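Serine/threonine-protein kinase/endoribonuclease IRE1 (Saccharomyces cerevisiae, PDB 2BE1) senses unfolded proteins in the endoplasmic reticulum lumen through its lumenal domain and, once activated, splices HAC1 precursor mRNA to switch on the unfolded protein response. Local coordinates at residues 58-63 against 290-295; 44-49 against 188-193. All blocks are in the same frame, centred on the assembly; numbering follows the deposited sequence.

Contact 1: 58-63 against 290-295; sequences TLIIEP and WFALSS
E62 reaches along strand 290-294 and ends on S294. CB and CG lie against the carbonyl oxygen of A292, CG at 3.2 Å from A292 O. With CG anti to the backbone N (chi1 169°) and the chain extended beyond it, the carboxylate is carried past A292 to the next residue but one. CD lies near S294 OG and S294 N. OE1 accepts two bonds: S294 OG meets E62 OE1 at 2.8 Å on the syn side, close to the carboxylate plane, while S294 N, 3.0 Å from E62 OE1, comes in from well above that plane. E62 OE2 is the farther oxygen, 3.7 Å from S294 OG. Two donors from one serine thus hold a buried carboxylate oxygen, which would probably help to keep it ionised. N297 adds a bond to S294 OG and a weak one to E62 OE1.

I61 and F291 form a single bridge; the bond next to it runs from A292 N to I61 O (3.1 Å, 162° at the hydrogen), the donor well above the carbonyl plane. Beside it I60 packs through both branches, CG1 on W290 CB at 3.4 Å and CG2 on A292 CB at 3.8 Å. Farther along, P63 CD touches L293 CD2 at 3.8 Å, the two side chains crossing at about a right angle.

Strands 57-61 and 290-294 are each an outermost strand of a three-stranded antiparallel sheet within the chain, and they meet at 44°. The first pairs with strand 68-73, the second with strand 280-284, and I45 of strand 45-46 packs against I61 and P63.

Contact 2: 44-49 against 188-193; sequences LIEIQE and NVTYST
Backbone hydrogen bonds tie L44 and E46 to strand 190-193. E46 and T190 form the hydrogen-bonded pair of an antiparallel ladder: E46 N donates to T190 O at 3.0 Å, nearly in line with the carbonyl bond, and T190 N returns a bond to E46 O, also 3.0 Å, from above the carbonyl plane. S192 N reaches L44 O at 2.8 Å, and I45 with Y191 makes the non-hydrogen-bonded pair between. This short strand 45-46 is thereby added to the antiparallel sheet of the lumenal domain that continues through strand 167-179, to which Y191 and T193 are bonded.

The apolar contact is I47 CG1 with V189 CB, 4.0 Å apart, the two side chains running alongside each other.

Carbon-to-oxygen contacts gather near L44: its CD1 approaches S192 OG at 3.5 Å, a hydroxyl bonded to P43 O, and L44 O sits at the Y191 ring edge, 3.6 Å from Y191 CD1.

E46 and T190 share a face of the ladder, their side chains side by side, T190 CG2 4.0 Å from E46 OE1; a glycine at T190 would probably leave the extended E46 chain without its lateral neighbour and freer to swing. Beyond the ladder Q48 and N188 run alongside each other, amide planes only 12° apart, with Q48 NE2 3.7 Å from N188 CB.

Overall arrangement
Contacts 1 and 2 lie side by side, their centres 11 Å apart, and together carry the fold across from strand 290-294 to strand 190-195. Strands 45-46 and 57-61, consecutive in the chain, stand between those two later strands, one in each contact. E49, at the end of segment 44-49, joins them through its carboxylate: E49 OE1 lies 2.7 Å from T58 OG1, a probable hydrogen bond, whereas the closer approach of E49 OE2 to L59 N is too short to be trusted in detail. I47 packs against L59 along the same seam. No other protein chain of the assembly touches either contact, and both lie within a single lumenal domain, contact 1 buried and contact 2 partly so.

Contact 1: 58-63 against 290-295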
# COMPACT_ATOMS: atom_id res chain seq x y z
N THR A 58 20.08 11.93 13.33
CA THR A 58 18.90 11.28 13.74
C THR A 58 17.79 11.46 12.70
O THR A 58 17.71 12.49 12.00
CB THR A 58 18.56 11.80 15.10
OG1 THR A 58 17.73 10.87 15.80
CG2 THR A 58 17.91 13.11 14.99
N LEU A 59 16.95 10.43 12.56
CA LEU A 59 15.84 10.48 11.61
C LEU A 59 14.63 11.04 12.27
O LEU A 59 14.34 10.65 13.41
CB LEU A 59 15.49 9.10 11.10
CG LEU A 59 14.64 9.10 9.83
CD1 LEU A 59 15.15 10.08 8.80
CD2 LEU A 59 14.57 7.74 9.22
N ILE A 60 13.92 11.93 11.58
CA ILE A 60 12.81 12.64 12.17
C ILE A 60 11.71 12.76 11.18
O ILE A 60 11.94 13.27 10.08
CB ILE A 60 13.23 14.07 12.53
CG1 ILE A 60 14.35 14.03 13.55
CG2 ILE A 60 12.04 14.86 13.10
CD1 ILE A 60 15.15 15.21 13.63
N ILE A 61 10.50 12.33 11.55
CA ILE A 61 9.31 12.58 10.65
C ILE A 61 8.22 13.46 11.23
O ILE A 61 7.99 13.54 12.46
CB ILE A 61 8.67 11.32 10.21
CG1 ILE A 61 7.98 10.70 11.40
CG2 ILE A 61 9.74 10.34 9.64
CD1 ILE A 61 8.09 9.23 11.33
N GLU A 62 7.56 14.19 10.34
CA GLU A 62 6.47 15.01 10.83
C GLU A 62 5.26 14.08 10.81
O GLU A 62 4.91 13.51 9.76
CB GLU A 62 6.23 16.25 9.99
CG GLU A 62 4.96 16.95 10.35
CD GLU A 62 4.74 18.19 9.51
OE1 GLU A 62 4.37 19.29 10.03
OE2 GLU A 62 4.97 18.07 8.31
N PRO A 63 4.62 13.87 11.98
CA PRO A 63 3.56 12.89 12.04
C PRO A 63 2.35 13.56 11.50
O PRO A 63 1.51 14.05 12.26
CB PRO A 63 3.36 12.69 13.53
CG PRO A 63 3.69 13.94 14.10
CD PRO A 63 4.83 14.51 13.28
N TRP A 290 12.21 10.96 17.50
CA TRP A 290 12.16 12.40 17.20
C TRP A 290 11.09 12.75 16.20
O TRP A 290 11.01 12.12 15.14
CB TRP A 290 13.54 12.88 16.64
CG TRP A 290 14.45 13.03 17.77
CD1 TRP A 290 15.34 12.10 18.25
CD2 TRP A 290 14.46 14.12 18.71
NE1 TRP A 290 15.92 12.57 19.40
CE2 TRP A 290 15.40 13.79 19.72
CE3 TRP A 290 13.78 15.35 18.78
CZ2 TRP A 290 15.68 14.62 20.76
CZ3 TRP A 290 14.04 16.17 19.81
CH2 TRP A 290 15.02 15.81 20.80
N PHE A 291 10.31 13.78 16.46
CA PHE A 291 9.37 14.22 15.40
C PHE A 291 9.37 15.71 15.14
O PHE A 291 9.74 16.54 16.03
CB PHE A 291 7.93 13.77 15.67
CG PHE A 291 7.31 14.42 16.91
CD1 PHE A 291 6.81 15.74 16.86
CD2 PHE A 291 7.24 13.72 18.15
CE1 PHE A 291 6.22 16.32 18.04
CE2 PHE A 291 6.68 14.33 19.30
CZ PHE A 291 6.16 15.60 19.23
N ALA A 292 8.95 16.06 13.92
CA ALA A 292 8.93 17.49 13.54
C ALA A 292 7.52 18.02 13.38
O ALA A 292 6.60 17.27 13.04
CB ALA A 292 9.67 17.68 12.28
N LEU A 293 7.35 19.32 13.59
CA LEU A 293 6.10 19.99 13.30
C LEU A 293 6.49 21.27 12.56
O LEU A 293 7.05 22.21 13.13
CB LEU A 293 5.31 20.26 14.59
CG LEU A 293 5.12 19.05 15.52
CD1 LEU A 293 4.31 19.44 16.64
CD2 LEU A 293 4.37 17.97 14.88
N SER A 294 6.25 21.26 11.25
CA SER A 294 6.54 22.41 10.38
C SER A 294 5.64 23.53 10.75
O SER A 294 4.51 23.31 11.26
CB SER A 294 6.18 22.07 8.95
OG SER A 294 4.79 21.77 8.78
N SER A 295 6.04 24.75 10.48
CA SER A 295 5.06 25.79 10.75
C SER A 295 3.94 25.84 9.66
O SER A 295 2.89 26.49 9.90
CB SER A 295 5.72 27.13 10.92
OG SER A 295 6.52 27.35 9.77

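Contact 2: 44-49 against 188-193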
# COMPACT_ATOMS: atom_id res chain seq x y z
N LEU A 44 2.17 6.61 16.95
CA LEU A 44 2.01 7.31 15.65
C LEU A 44 3.28 7.30 14.88
O LEU A 44 3.27 7.15 13.68
CB LEU A 44 1.58 8.76 15.85
CG LEU A 44 0.29 9.32 15.31
CD1 LEU A 44 -0.72 8.31 15.47
CD2 LEU A 44 -0.05 10.45 16.18
N ILE A 45 4.38 7.49 15.56
CA ILE A 45 5.65 7.39 14.92
C ILE A 45 6.65 6.62 15.81
O ILE A 45 6.74 6.83 17.00
CB ILE A 45 6.15 8.78 14.34
CG1 ILE A 45 7.41 9.29 14.97
CG2 ILE A 45 5.18 9.84 14.57
CD1 ILE A 45 8.58 8.49 14.60
N GLU A 46 7.36 5.69 15.20
CA GLU A 46 8.31 4.93 15.90
C GLU A 46 9.41 4.61 14.92
O GLU A 46 9.30 3.68 14.13
CB GLU A 46 7.64 3.70 16.44
CG GLU A 46 8.54 2.65 17.06
CD GLU A 46 7.84 1.26 17.06
OE1 GLU A 46 8.33 0.34 16.31
OE2 GLU A 46 6.76 1.13 17.76
N ILE A 47 10.43 5.47 14.98
CA ILE A 47 11.66 5.41 14.21
C ILE A 47 12.69 4.61 14.97
O ILE A 47 12.94 4.83 16.14
CB ILE A 47 12.28 6.81 14.02
CG1 ILE A 47 11.46 7.66 13.03
CG2 ILE A 47 13.77 6.71 13.58
CD1 ILE A 47 11.54 9.21 13.22
N GLN A 48 13.33 3.72 14.23
CA GLN A 48 14.37 2.85 14.76
C GLN A 48 15.63 2.84 13.88
O GLN A 48 15.66 2.18 12.85
CB GLN A 48 13.77 1.48 14.84
CG GLN A 48 14.41 0.59 15.82
CD GLN A 48 14.20 -0.82 15.36
OE1 GLN A 48 15.10 -1.66 15.47
NE2 GLN A 48 13.01 -1.10 14.80
N GLU A 49 16.65 3.58 14.30
CA GLU A 49 17.78 3.94 13.44
C GLU A 49 19.06 3.30 13.95
O GLU A 49 19.00 2.56 14.94
CB GLU A 49 17.88 5.48 13.30
CG GLU A 49 18.35 6.22 14.55
CD GLU A 49 17.83 7.67 14.64
OE1 GLU A 49 17.70 8.15 15.79
OE2 GLU A 49 17.57 8.31 13.59
N ASN A 188 14.41 1.56 10.32
CA ASN A 188 13.10 0.93 10.40
C ASN A 188 11.95 1.71 10.98
O ASN A 188 11.42 1.34 12.00
CB ASN A 188 13.18 -0.33 11.20
CG ASN A 188 12.13 -1.27 10.77
OD1 ASN A 188 12.36 -2.48 10.79
ND2 ASN A 188 10.95 -0.73 10.35
N VAL A 189 11.55 2.76 10.28
CA VAL A 189 10.44 3.59 10.74
C VAL A 189 9.06 2.93 10.54
O VAL A 189 8.90 2.14 9.63
CB VAL A 189 10.46 5.03 10.14
CG1 VAL A 189 11.40 5.16 8.96
CG2 VAL A 189 9.02 5.56 9.87
N THR A 190 8.10 3.23 11.42
CA THR A 190 6.69 2.89 11.22
C THR A 190 5.88 4.19 11.56
O THR A 190 6.22 4.88 12.49
CB THR A 190 6.24 1.61 12.04
OG1 THR A 190 5.60 1.98 13.25
CG2 THR A 190 7.42 0.72 12.44
N TYR A 191 4.88 4.55 10.76
CA TYR A 191 4.20 5.84 10.90
C TYR A 191 2.70 5.66 10.63
O TYR A 191 2.29 5.22 9.55
CB TYR A 191 4.77 6.86 9.93
CG TYR A 191 3.83 7.96 9.54
CD1 TYR A 191 3.23 8.71 10.49
CD2 TYR A 191 3.54 8.27 8.19
CE1 TYR A 191 2.34 9.77 10.14
CE2 TYR A 191 2.67 9.30 7.81
CZ TYR A 191 2.07 10.06 8.80
OH TYR A 191 1.18 11.11 8.53
N SER A 192 1.85 5.98 11.58
CA SER A 192 0.46 5.69 11.40
C SER A 192 -0.25 7.04 11.40
O SER A 192 0.41 8.05 11.55
CB SER A 192 0.02 4.73 12.52
OG SER A 192 -0.09 5.30 13.85
N THR A 193 -1.57 7.12 11.27
CA THR A 193 -2.18 8.43 10.99
C THR A 193 -3.67 8.31 10.69
O THR A 193 -4.06 7.62 9.72
CB THR A 193 -1.50 9.11 9.74
OG1 THR A 193 -2.21 10.26 9.34
CG2 THR A 193 -1.46 8.18 8.53